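Local coordinates for protein F420-reducing hydrogenase, subunit beta (Methanothermobacter marburgensis, PDB 4OMF) that probably passes electrons between an iron-sulfur cluster and coenzyme F420 through its bound FAD, as the beta subunit of the F420-reducing hydrogenase, at residues C[53-58]-C[159-164]; C[136-141]-C[182-187]. All blocks are in the same frame, centred on the assembly; numbering follows the deposited sequence.

How the contacts relate
From the N terminus, the chain first reaches 53-58, the turn between strands 44-51 and 56-62 at one side of the mixed eight-stranded sheet. It then reaches 136-141, which leads into helix 140-150. Next comes 159-164, where contact 1 closes a loop of 100 residues by setting the three-stranded sheet against that turn. Contact 2 closes a shorter loop when 182-187 returns to 136-141, at the N-terminal end of helix 140-150. The two loops cross, since their segments alternate. The contacts also touch: Tyr140 OH of contact 2 lies 2.7 Å from Phe54 O of contact 1, a probable hydrogen bond.

Contact 1: residues C[53-58]-C[159-164]; sequences EFWKPQ and EKMDIG
Trp55 carries this contact, and Met161 and the backbone of Glu159 receive its indole on two sides. The Met161 methyl sits over one face. CE lies 3.8 Å from Trp55 CD2 and is offset toward the rim of the ring. It makes an off-centre CH-pi contact with the five-membered ring. The sulfur comes in obliquely: SD is 5.0 Å from the centroid of the six-membered ring of Trp55, a Met-aromatic contact. Trp55 and Met161 lie alongside each other, running opposite ways. Met161 has CG between its backbone N and carbonyl carbon (chi1 56°), and the chain bends again at chi3 (59°). This second bend brings CE back over the indole.

The edge of the ring meets backbone. Trp55 CZ2 lies 3.5 Å from Glu159 O, which sits in the ring plane. Trp55 CH2 approaches Lys160 CA at 3.8 Å. The indole N-H is taken by Val158 O, one residue before 159-164.

Trp55 stands in a type II beta turn from Glu53 to Lys56, closed by a bond from Lys56 N to Glu53 O. The turn links two antiparallel strands of the large mixed sheet. Across the contact, strand 160-164 is an outer strand of the small antiparallel sheet, and Glu159 and Lys160 both face Tyr171 in a classic beta bulge. The indole thus reaches from the turn of the large sheet to the start of the small sheet's outer strand. Replacing Trp55 by an alanine would probably leave Met161 CE without its ring face and Val158 O without its indole donor.

Met161 is also covered by Ile147 of helix 140-150 and by Tyr76, while Lys160 directs its amine to Gln24 O.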
ATOM      1  N   GLU C  53      26.194 -12.256   1.336  1.00 26.78           N
ATOM      2  CA  GLU C  53      27.200 -11.990   0.304  1.00 22.43           C
ATOM      3  C   GLU C  53      28.485 -11.496   0.969  1.00 22.11           C
ATOM      4  O   GLU C  53      28.435 -10.920   2.055  1.00 22.59           O
ATOM      5  CB  GLU C  53      26.688 -10.957  -0.711  1.00 27.71           C
ATOM      6  CG  GLU C  53      25.335 -11.293  -1.330  1.00 32.23           C
ATOM      7  CD  GLU C  53      25.394 -12.491  -2.254  1.00 45.97           C
ATOM      8  OE1 GLU C  53      26.490 -12.778  -2.790  1.00 46.74           O
ATOM      9  OE2 GLU C  53      24.350 -13.152  -2.440  1.00 52.44           O
ATOM     10  N   PHE C  54      29.634 -11.735   0.334  1.00 21.98           N
ATOM     11  CA  PHE C  54      30.903 -11.241   0.876  1.00 22.22           C
ATOM     12  C   PHE C  54      30.856  -9.719   1.037  1.00 24.25           C
ATOM     13  O   PHE C  54      30.468  -9.021   0.100  1.00 23.40           O
ATOM     14  CB  PHE C  54      32.070 -11.628  -0.040  1.00 22.62           C
ATOM     15  CG  PHE C  54      32.336 -13.104  -0.083  1.00 27.51           C
ATOM     16  CD1 PHE C  54      32.927 -13.739   0.994  1.00 33.20           C
ATOM     17  CD2 PHE C  54      31.995 -13.854  -1.196  1.00 28.99           C
ATOM     18  CE1 PHE C  54      33.175 -15.105   0.962  1.00 36.85           C
ATOM     19  CE2 PHE C  54      32.242 -15.229  -1.230  1.00 36.10           C
ATOM     20  CZ  PHE C  54      32.829 -15.845  -0.150  1.00 38.51           C
ATOM     21  N   TRP C  55      31.261  -9.232   2.213  1.00 17.49           N
ATOM     22  CA  TRP C  55      31.324  -7.801   2.543  1.00 22.60           C
ATOM     23  C   TRP C  55      29.964  -7.111   2.459  1.00 24.03           C
ATOM     24  O   TRP C  55      29.878  -5.907   2.222  1.00 19.39           O
ATOM     25  CB  TRP C  55      32.345  -7.087   1.641  1.00 17.32           C
ATOM     26  CG  TRP C  55      33.681  -7.660   1.856  1.00 20.41           C
ATOM     27  CD1 TRP C  55      34.323  -8.581   1.071  1.00 23.25           C
ATOM     28  CD2 TRP C  55      34.509  -7.456   2.997  1.00 20.96           C
ATOM     29  NE1 TRP C  55      35.526  -8.928   1.642  1.00 20.42           N
ATOM     30  CE2 TRP C  55      35.662  -8.254   2.828  1.00 20.31           C
ATOM     31  CE3 TRP C  55      34.395  -6.661   4.146  1.00 23.63           C
ATOM     32  CZ2 TRP C  55      36.700  -8.283   3.765  1.00 24.50           C
ATOM     33  CZ3 TRP C  55      35.431  -6.687   5.074  1.00 22.20           C
ATOM     34  CH2 TRP C  55      36.563  -7.502   4.878  1.00 21.01           C
ATOM     35  N   LYS C  56      28.903  -7.884   2.662  1.00 21.77           N
ATOM     36  CA  LYS C  56      27.551  -7.332   2.693  1.00 19.10           C
ATOM     37  C   LYS C  56      26.940  -7.734   4.034  1.00 17.94           C
ATOM     38  O   LYS C  56      26.242  -8.742   4.121  1.00 19.96           O
ATOM     39  CB  LYS C  56      26.719  -7.866   1.512  1.00 19.27           C
ATOM     40  CG  LYS C  56      25.497  -7.022   1.171  1.00 19.79           C
ATOM     41  CD  LYS C  56      24.911  -7.484  -0.158  1.00 25.84           C
ATOM     42  CE  LYS C  56      23.818  -6.551  -0.650  1.00 29.44           C
ATOM     43  NZ  LYS C  56      22.537  -6.765   0.096  1.00 34.99           N
ATOM     44  N   PRO C  57      27.206  -6.950   5.080  1.00 19.10           N
ATOM     45  CA  PRO C  57      26.879  -7.400   6.436  1.00 21.43           C
ATOM     46  C   PRO C  57      25.386  -7.349   6.727  1.00 21.56           C
ATOM     47  O   PRO C  57      24.617  -6.742   5.990  1.00 19.62           O
ATOM     48  CB  PRO C  57      27.637  -6.414   7.329  1.00 20.20           C
ATOM     49  CG  PRO C  57      27.710  -5.146   6.494  1.00 21.56           C
ATOM     50  CD  PRO C  57      27.871  -5.636   5.058  1.00 21.50           C
ATOM     51  N   GLN C  58      24.987  -8.009   7.806  1.00 20.29           N
ATOM     52  CA  GLN C  58      23.620  -7.908   8.311  1.00 21.28           C
ATOM     53  C   GLN C  58      23.665  -7.611   9.810  1.00 22.00           C
ATOM     54  O   GLN C  58      24.446  -8.230  10.555  1.00 22.13           O
ATOM     55  CB  GLN C  58      22.837  -9.197   8.026  1.00 24.35           C
ATOM     56  CG  GLN C  58      22.533  -9.409   6.536  1.00 35.91           C
ATOM     57  CD  GLN C  58      21.418  -8.490   6.013  1.00 47.43           C
ATOM     58  OE1 GLN C  58      20.587  -7.985   6.786  1.00 50.65           O
ATOM     59  NE2 GLN C  58      21.397  -8.273   4.697  1.00 47.28           N
ATOM     60  N   GLU C 159      40.319  -9.558   1.611  1.00 19.36           N
ATOM     61  CA  GLU C 159      40.466  -9.965   3.008  1.00 20.27           C
ATOM     62  C   GLU C 159      40.199  -8.823   3.987  1.00 21.45           C
ATOM     63  O   GLU C 159      39.799  -9.060   5.127  1.00 23.28           O
ATOM     64  CB  GLU C 159      41.869 -10.537   3.259  1.00 24.71           C
ATOM     65  CG  GLU C 159      42.101 -11.811   2.459  1.00 30.92           C
ATOM     66  CD  GLU C 159      43.385 -12.535   2.813  1.00 43.08           C
ATOM     67  OE1 GLU C 159      44.262 -11.936   3.471  1.00 43.43           O
ATOM     68  OE2 GLU C 159      43.515 -13.715   2.415  1.00 43.37           O
ATOM     69  N   LYS C 160      40.427  -7.591   3.543  1.00 21.03           N
ATOM     70  CA  LYS C 160      40.175  -6.400   4.368  1.00 18.30           C
ATOM     71  C   LYS C 160      39.993  -5.193   3.437  1.00 20.76           C
ATOM     72  O   LYS C 160      40.636  -5.124   2.404  1.00 18.86           O
ATOM     73  CB  LYS C 160      41.332  -6.142   5.351  1.00 21.12           C
ATOM     74  CG  LYS C 160      41.070  -4.998   6.348  1.00 18.75           C
ATOM     75  CD  LYS C 160      42.260  -4.763   7.292  1.00 22.01           C
ATOM     76  CE  LYS C 160      41.881  -3.787   8.417  1.00 22.80           C
ATOM     77  NZ  LYS C 160      43.037  -3.377   9.253  1.00 21.23           N
ATOM     78  N   MET C 161      39.131  -4.252   3.802  1.00 21.72           N
ATOM     79  CA  MET C 161      39.073  -2.978   3.087  1.00 20.39           C
ATOM     80  C   MET C 161      39.341  -1.854   4.090  1.00 20.69           C
ATOM     81  O   MET C 161      39.133  -2.025   5.292  1.00 21.78           O
ATOM     82  CB  MET C 161      37.727  -2.790   2.368  1.00 18.23           C
ATOM     83  CG  MET C 161      36.488  -2.899   3.260  1.00 23.17           C
ATOM     84  SD  MET C 161      34.945  -2.773   2.297  1.00 24.75           S
ATOM     85  CE  MET C 161      35.102  -4.147   1.158  1.00 22.08           C
ATOM     86  N   ASP C 162      39.817  -0.717   3.590  1.00 23.48           N
ATOM     87  CA  ASP C 162      40.200   0.398   4.459  1.00 20.16           C
ATOM     88  C   ASP C 162      40.158   1.693   3.654  1.00 26.32           C
ATOM     89  O   ASP C 162      40.301   1.685   2.429  1.00 26.53           O
ATOM     90  CB  ASP C 162      41.605   0.164   5.030  1.00 18.70           C
ATOM     91  CG  ASP C 162      41.837   0.886   6.351  1.00 34.18           C
ATOM     92  OD1 ASP C 162      40.916   1.596   6.814  1.00 32.04           O
ATOM     93  OD2 ASP C 162      42.938   0.723   6.926  1.00 41.78           O
ATOM     94  N   ILE C 163      39.942   2.802   4.344  1.00 23.12           N
ATOM     95  CA  ILE C 163      39.948   4.118   3.714  1.00 19.69           C
ATOM     96  C   ILE C 163      40.860   4.999   4.548  1.00 26.20           C
ATOM     97  O   ILE C 163      40.806   4.970   5.774  1.00 29.15           O
ATOM     98  CB  ILE C 163      38.522   4.721   3.625  1.00 27.02           C
ATOM     99  CG1 ILE C 163      37.693   3.941   2.603  1.00 25.10           C
ATOM    100  CG2 ILE C 163      38.583   6.224   3.295  1.00 22.01           C
ATOM    101  CD1 ILE C 163      36.232   4.368   2.478  1.00 26.00           C
ATOM    102  N   GLY C 164      41.731   5.750   3.892  1.00 24.15           N
ATOM    103  CA  GLY C 164      42.656   6.611   4.604  1.00 28.67           C
ATOM    104  C   GLY C 164      43.761   7.107   3.708  1.00 27.57           C
ATOM    105  O   GLY C 164      44.030   6.528   2.649  1.00 26.05           O
TER

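Contact 2: residues C[136-141]-C[182-187]; sequences ENFPYT and KETHGY. With FAD (flavin-adenine dinucleotide), chain R; SF4 (iron/sulfur cluster), chain N.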
ATOM      1  N   GLU C 136      31.221   8.919   4.523  1.00 19.11           N
ATOM      2  CA  GLU C 136      30.332   8.517   3.436  1.00 23.65           C
ATOM      3  C   GLU C 136      30.056   7.037   3.561  1.00 22.96           C
ATOM      4  O   GLU C 136      30.853   6.313   4.155  1.00 21.03           O
ATOM      5  CB  GLU C 136      30.951   8.815   2.060  1.00 23.60           C
ATOM      6  CG  GLU C 136      32.244   8.058   1.760  1.00 31.10           C
ATOM      7  CD  GLU C 136      33.501   8.837   2.118  1.00 43.84           C
ATOM      8  OE1 GLU C 136      34.419   8.249   2.734  1.00 52.91           O
ATOM      9  OE2 GLU C 136      33.584  10.038   1.770  1.00 44.98           O
ATOM     10  N   ASN C 137      28.945   6.579   2.983  1.00 20.31           N
ATOM     11  CA  ASN C 137      28.727   5.146   2.836  1.00 19.25           C
ATOM     12  C   ASN C 137      28.275   4.813   1.399  1.00 17.74           C
ATOM     13  O   ASN C 137      27.808   5.684   0.683  1.00 17.89           O
ATOM     14  CB  ASN C 137      27.708   4.636   3.861  1.00 19.01           C
ATOM     15  CG  ASN C 137      27.922   3.174   4.217  1.00 19.34           C
ATOM     16  OD1 ASN C 137      28.791   2.515   3.654  1.00 22.12           O
ATOM     17  ND2 ASN C 137      27.140   2.667   5.173  1.00 18.10           N
ATOM     18  N   PHE C 138      28.467   3.567   0.989  1.00 18.29           N
ATOM     19  CA  PHE C 138      28.305   3.148  -0.415  1.00 18.06           C
ATOM     20  C   PHE C 138      27.252   2.060  -0.614  1.00 18.89           C
ATOM     21  O   PHE C 138      27.166   1.117   0.162  1.00 16.53           O
ATOM     22  CB  PHE C 138      29.645   2.626  -0.983  1.00 17.23           C
ATOM     23  CG  PHE C 138      30.750   3.635  -0.959  1.00 18.13           C
ATOM     24  CD1 PHE C 138      30.874   4.573  -1.982  1.00 18.39           C
ATOM     25  CD2 PHE C 138      31.654   3.671   0.093  1.00 19.86           C
ATOM     26  CE1 PHE C 138      31.885   5.534  -1.962  1.00 18.17           C
ATOM     27  CE2 PHE C 138      32.662   4.634   0.123  1.00 20.85           C
ATOM     28  CZ  PHE C 138      32.777   5.563  -0.914  1.00 21.31           C
ATOM     29  N   PRO C 139      26.439   2.183  -1.676  1.00 21.68           N
ATOM     30  CA  PRO C 139      25.645   1.000  -2.029  1.00 17.54           C
ATOM     31  C   PRO C 139      26.598  -0.161  -2.365  1.00 17.96           C
ATOM     32  O   PRO C 139      27.753   0.056  -2.748  1.00 18.33           O
ATOM     33  CB  PRO C 139      24.833   1.449  -3.248  1.00 22.68           C
ATOM     34  CG  PRO C 139      24.893   2.964  -3.234  1.00 21.43           C
ATOM     35  CD  PRO C 139      26.186   3.333  -2.564  1.00 23.75           C
ATOM     36  N   TYR C 140      26.121  -1.384  -2.206  1.00 15.31           N
ATOM     37  CA  TYR C 140      26.955  -2.553  -2.433  1.00 18.21           C
ATOM     38  C   TYR C 140      27.499  -2.596  -3.874  1.00 21.43           C
ATOM     39  O   TYR C 140      28.664  -2.954  -4.100  1.00 16.69           O
ATOM     40  CB  TYR C 140      26.177  -3.832  -2.126  1.00 18.74           C
ATOM     41  CG  TYR C 140      27.032  -5.098  -2.167  1.00 17.28           C
ATOM     42  CD1 TYR C 140      26.846  -6.064  -3.161  1.00 21.98           C
ATOM     43  CD2 TYR C 140      28.018  -5.314  -1.212  1.00 18.21           C
ATOM     44  CE1 TYR C 140      27.621  -7.228  -3.200  1.00 23.56           C
ATOM     45  CE2 TYR C 140      28.810  -6.477  -1.236  1.00 19.61           C
ATOM     46  CZ  TYR C 140      28.604  -7.417  -2.241  1.00 20.22           C
ATOM     47  OH  TYR C 140      29.349  -8.566  -2.267  1.00 21.36           O
ATOM     48  N   THR C 141      26.680  -2.191  -4.845  1.00 16.07           N
ATOM     49  CA  THR C 141      27.123  -2.192  -6.239  1.00 16.50           C
ATOM     50  C   THR C 141      28.284  -1.229  -6.478  1.00 16.62           C
ATOM     51  O   THR C 141      29.125  -1.480  -7.333  1.00 21.19           O
ATOM     52  CB  THR C 141      25.988  -1.834  -7.210  1.00 17.22           C
ATOM     53  OG1 THR C 141      25.248  -0.742  -6.653  1.00 20.45           O
ATOM     54  CG2 THR C 141      25.072  -3.036  -7.434  1.00 17.96           C
ATOM     55  N   LYS C 182      39.151  10.275  -4.273  1.00 26.78           N
ATOM     56  CA  LYS C 182      38.313  11.162  -5.070  1.00 32.71           C
ATOM     57  C   LYS C 182      37.654  10.395  -6.220  1.00 34.11           C
ATOM     58  O   LYS C 182      36.642  10.831  -6.764  1.00 36.80           O
ATOM     59  CB  LYS C 182      39.108  12.352  -5.614  1.00 39.51           C
ATOM     60  CG  LYS C 182      39.868  12.101  -6.901  1.00 45.99           C
ATOM     61  CD  LYS C 182      40.587  13.382  -7.346  1.00 51.07           C
ATOM     62  CE  LYS C 182      41.264  13.214  -8.706  1.00 54.82           C
ATOM     63  NZ  LYS C 182      41.959  14.463  -9.152  1.00 58.62           N
ATOM     64  N   GLU C 183      38.224   9.252  -6.583  1.00 29.68           N
ATOM     65  CA  GLU C 183      37.645   8.433  -7.637  1.00 26.96           C
ATOM     66  C   GLU C 183      36.328   7.780  -7.174  1.00 27.49           C
ATOM     67  O   GLU C 183      35.559   7.284  -7.999  1.00 28.84           O
ATOM     68  CB  GLU C 183      38.659   7.377  -8.082  1.00 34.35           C
ATOM     69  CG  GLU C 183      38.366   6.708  -9.404  1.00 42.60           C
ATOM     70  CD  GLU C 183      39.576   5.971  -9.951  1.00 44.65           C
ATOM     71  OE1 GLU C 183      40.700   6.495  -9.820  1.00 48.68           O
ATOM     72  OE2 GLU C 183      39.401   4.866 -10.501  1.00 47.70           O
ATOM     73  N   THR C 184      36.059   7.784  -5.870  1.00 23.08           N
ATOM     74  CA  THR C 184      34.829   7.174  -5.372  1.00 22.84           C
ATOM     75  C   THR C 184      33.703   8.202  -5.287  1.00 22.25           C
ATOM     76  O   THR C 184      32.571   7.848  -5.008  1.00 19.58           O
ATOM     77  CB  THR C 184      35.024   6.541  -3.968  1.00 26.82           C
ATOM     78  OG1 THR C 184      35.241   7.581  -3.000  1.00 27.64           O
ATOM     79  CG2 THR C 184      36.225   5.600  -3.975  1.00 25.16           C
ATOM     80  N   HIS C 185      34.029   9.481  -5.478  1.00 25.11           N
ATOM     81  CA  HIS C 185      33.018  10.545  -5.498  1.00 24.08           C
ATOM     82  C   HIS C 185      31.917  10.323  -6.519  1.00 24.66           C
ATOM     83  O   HIS C 185      32.182  10.105  -7.704  1.00 27.33           O
ATOM     84  CB  HIS C 185      33.675  11.906  -5.781  1.00 30.50           C
ATOM     85  CG  HIS C 185      34.568  12.380  -4.678  1.00 36.94           C
ATOM     86  ND1 HIS C 185      34.657  11.736  -3.465  1.00 36.59           N
ATOM     87  CD2 HIS C 185      35.418  13.432  -4.609  1.00 38.88           C
ATOM     88  CE1 HIS C 185      35.521  12.370  -2.692  1.00 41.12           C
ATOM     89  NE2 HIS C 185      35.997  13.402  -3.363  1.00 43.20           N
ATOM     90  N   GLY C 186      30.672  10.406  -6.073  1.00 25.40           N
ATOM     91  CA  GLY C 186      29.566  10.177  -6.976  1.00 24.86           C
ATOM     92  C   GLY C 186      29.064   8.753  -6.882  1.00 24.87           C
ATOM     93  O   GLY C 186      28.003   8.446  -7.407  1.00 23.83           O
ATOM     94  N   TYR C 187      29.821   7.878  -6.221  1.00 21.20           N
ATOM     95  CA  TYR C 187      29.369   6.500  -6.030  1.00 18.43           C
ATOM     96  C   TYR C 187      28.730   6.269  -4.655  1.00 16.51           C
ATOM     97  O   TYR C 187      28.110   5.226  -4.433  1.00 18.90           O
ATOM     98  CB  TYR C 187      30.528   5.517  -6.207  1.00 17.05           C
ATOM     99  CG  TYR C 187      31.048   5.387  -7.614  1.00 18.71           C
ATOM    100  CD1 TYR C 187      30.532   4.420  -8.491  1.00 19.24           C
ATOM    101  CD2 TYR C 187      32.083   6.210  -8.073  1.00 21.55           C
ATOM    102  CE1 TYR C 187      31.033   4.278  -9.781  1.00 20.51           C
ATOM    103  CE2 TYR C 187      32.579   6.076  -9.376  1.00 21.11           C
ATOM    104  CZ  TYR C 187      32.046   5.104 -10.214  1.00 19.06           C
ATOM    105  OH  TYR C 187      32.540   4.987 -11.497  1.00 20.97           O
TER
HETATM  106  PA  FAD R 405      36.413  -3.360  15.396  1.00 21.12           P
HETATM  107  O1A FAD R 405      37.044  -3.681  14.066  1.00 20.55           O
HETATM  108  O2A FAD R 405      36.798  -4.040  16.676  1.00 22.67           O
HETATM  109  O5B FAD R 405      34.840  -3.547  15.226  1.00 21.12           O
HETATM  110  C5B FAD R 405      34.241  -2.808  14.153  1.00 21.81           C
HETATM  111  C4B FAD R 405      32.758  -2.636  14.488  1.00 23.30           C
HETATM  112  O4B FAD R 405      32.137  -1.850  13.469  1.00 24.29           O
HETATM  113  C3B FAD R 405      32.064  -3.992  14.519  1.00 24.79           C
HETATM  114  O3B FAD R 405      31.270  -4.152  15.704  1.00 21.05           O
HETATM  115  C2B FAD R 405      31.159  -3.945  13.296  1.00 25.17           C
HETATM  116  O2B FAD R 405      29.934  -4.653  13.542  1.00 29.28           O
HETATM  117  C1B FAD R 405      30.917  -2.462  13.084  1.00 19.96           C
HETATM  118  N9A FAD R 405      30.640  -2.192  11.662  1.00 18.57           N
HETATM  119  C8A FAD R 405      31.410  -2.568  10.626  1.00 19.52           C
HETATM  120  N7A FAD R 405      30.875  -2.147   9.456  1.00 17.65           N
HETATM  121  C5A FAD R 405      29.729  -1.481   9.770  1.00 18.43           C
HETATM  122  C6A FAD R 405      28.661  -0.799   9.005  1.00 22.65           C
HETATM  123  N6A FAD R 405      28.689  -0.741   7.647  1.00 21.71           N
HETATM  124  N1A FAD R 405      27.667  -0.237   9.711  1.00 20.14           N
HETATM  125  C2A FAD R 405      27.594  -0.311  11.057  1.00 21.72           C
HETATM  126  N3A FAD R 405      28.522  -0.928  11.826  1.00 21.49           N
HETATM  127  C4A FAD R 405      29.588  -1.515  11.226  1.00 20.42           C
HETATM  128  N1  FAD R 405      36.787   5.811  10.437  1.00 21.47           N
HETATM  129  C2  FAD R 405      37.361   7.077  10.360  1.00 20.74           C
HETATM  130  O2  FAD R 405      38.359   7.328  11.064  1.00 22.08           O
HETATM  131  N3  FAD R 405      36.835   8.004   9.471  1.00 19.91           N
HETATM  132  C4  FAD R 405      35.726   7.706   8.706  1.00 22.00           C
HETATM  133  O4  FAD R 405      35.261   8.584   7.946  1.00 20.32           O
HETATM  134  C4X FAD R 405      35.588   6.325   8.301  1.00 22.69           C
HETATM  135  N5  FAD R 405      34.455   6.046   7.381  1.00 19.24           N
HETATM  136  C5X FAD R 405      33.576   4.982   7.881  1.00 21.18           C
HETATM  137  C6  FAD R 405      32.455   4.722   7.075  1.00 18.08           C
HETATM  138  C7  FAD R 405      31.663   3.595   7.324  1.00 19.78           C
HETATM  139  C7M FAD R 405      30.438   3.312   6.464  1.00 19.56           C
HETATM  140  C8  FAD R 405      32.026   2.744   8.366  1.00 19.24           C
HETATM  141  C8M FAD R 405      31.255   1.490   8.733  1.00 20.29           C
HETATM  142  C9  FAD R 405      33.160   2.991   9.170  1.00 19.54           C
HETATM  143  C9A FAD R 405      34.000   4.069   8.871  1.00 19.92           C
HETATM  144  N10 FAD R 405      35.083   4.384   9.733  1.00 19.58           N
HETATM  145  C10 FAD R 405      35.964   5.400   9.413  1.00 21.69           C
HETATM  146  C1' FAD R 405      35.311   3.716  11.030  1.00 20.57           C
HETATM  147  C2' FAD R 405      36.284   2.567  10.977  1.00 21.20           C
HETATM  148  O2' FAD R 405      36.506   2.064   9.740  1.00 21.08           O
HETATM  149  C3' FAD R 405      36.115   1.689  11.986  1.00 20.94           C
HETATM  150  O3' FAD R 405      35.003   0.923  11.863  1.00 22.09           O
HETATM  151  C4' FAD R 405      36.371   2.202  13.393  1.00 19.98           C
HETATM  152  O4' FAD R 405      37.664   2.833  13.512  1.00 23.63           O
HETATM  153  C5' FAD R 405      36.230   1.075  14.422  1.00 19.12           C
HETATM  154  O5' FAD R 405      37.375   0.238  14.376  1.00 20.17           O
HETATM  155  P   FAD R 405      37.732  -0.744  15.589  1.00 21.05           P
HETATM  156  O1P FAD R 405      37.673   0.087  16.851  1.00 21.39           O
HETATM  157  O2P FAD R 405      39.004  -1.478  15.283  1.00 20.62           O
HETATM  158  O3P FAD R 405      36.454  -1.751  15.610  1.00 22.88           O
HETATM  159 FE1  SF4 N 401      25.405   8.326   7.636  1.00 18.03          FE
HETATM  160 FE2  SF4 N 401      26.535  10.718   7.517  1.00 18.51          FE
HETATM  161 FE3  SF4 N 401      26.356   9.259   5.288  1.00 18.06          FE
HETATM  162 FE4  SF4 N 401      28.062   8.454   7.209  1.00 19.02          FE
HETATM  163  S1  SF4 N 401      28.220  10.421   5.985  1.00 17.99           S
HETATM  164  S2  SF4 N 401      26.532   7.111   6.091  1.00 17.14           S
HETATM  165  S3  SF4 N 401      27.007   9.140   9.090  1.00 17.38           S
HETATM  166  S4  SF4 N 401      24.589  10.136   6.460  1.00 19.33           S
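The Phe138 ring meets Thr184 and Tyr187 with its edge. Thr184 O lies in the ring plane, 3.9 Å from Phe138 CE1. Thr184 OG1 is also near the plane, 3.8 Å from Phe138 CZ, and the threonine side chain runs roughly perpendicular to that of Phe138. On the same rim, Phe138 CD1 is 3.8 Å from Tyr187 O. The Tyr187 ring has Thr184 O at its edge, in plane. Within 182-187, Lys182 CA is centred over one face of the His185 ring. Phe146 of helix 140-150 packs edge-to-face with both Phe138 and Tyr187. Phe138 CG is anti to its carbonyl carbon (chi1 -60°), which swings the ring toward 182-187.

Pro139, at the N-cap position of helix 140-150, sets CD 3.3 Å from Tyr187 O. Residues 184-187 form a type II beta turn, closed from Tyr187 N to Thr184 O.

The other side of 136-141 belongs to the cofactor site, where electrons probably pass between cluster and flavin. Asn137 CB lies 3.5 Å from S2 of the iron-sulfur cluster. Asn137 OD1 is 3.4 Å from the flavin methyl, FAD C7M. OD1 also accepts a bent bond from Phe138 N (142°), with the donor above the carbonyl plane, while ND2 is hydrogen-bonded to Thr77 O. These two bonds hold the amide's orientation against the flavin methyl, while CB faces the cluster.

Against 182-187, Phe138 and Pro139 present C-H groups to oxygens that hydrogen-bond to others: Tyr187 O to Ser142 OG, Thr184 OG1 to Leu181 O, and Thr184 O within its turn. The contact is therefore weakly polar packing.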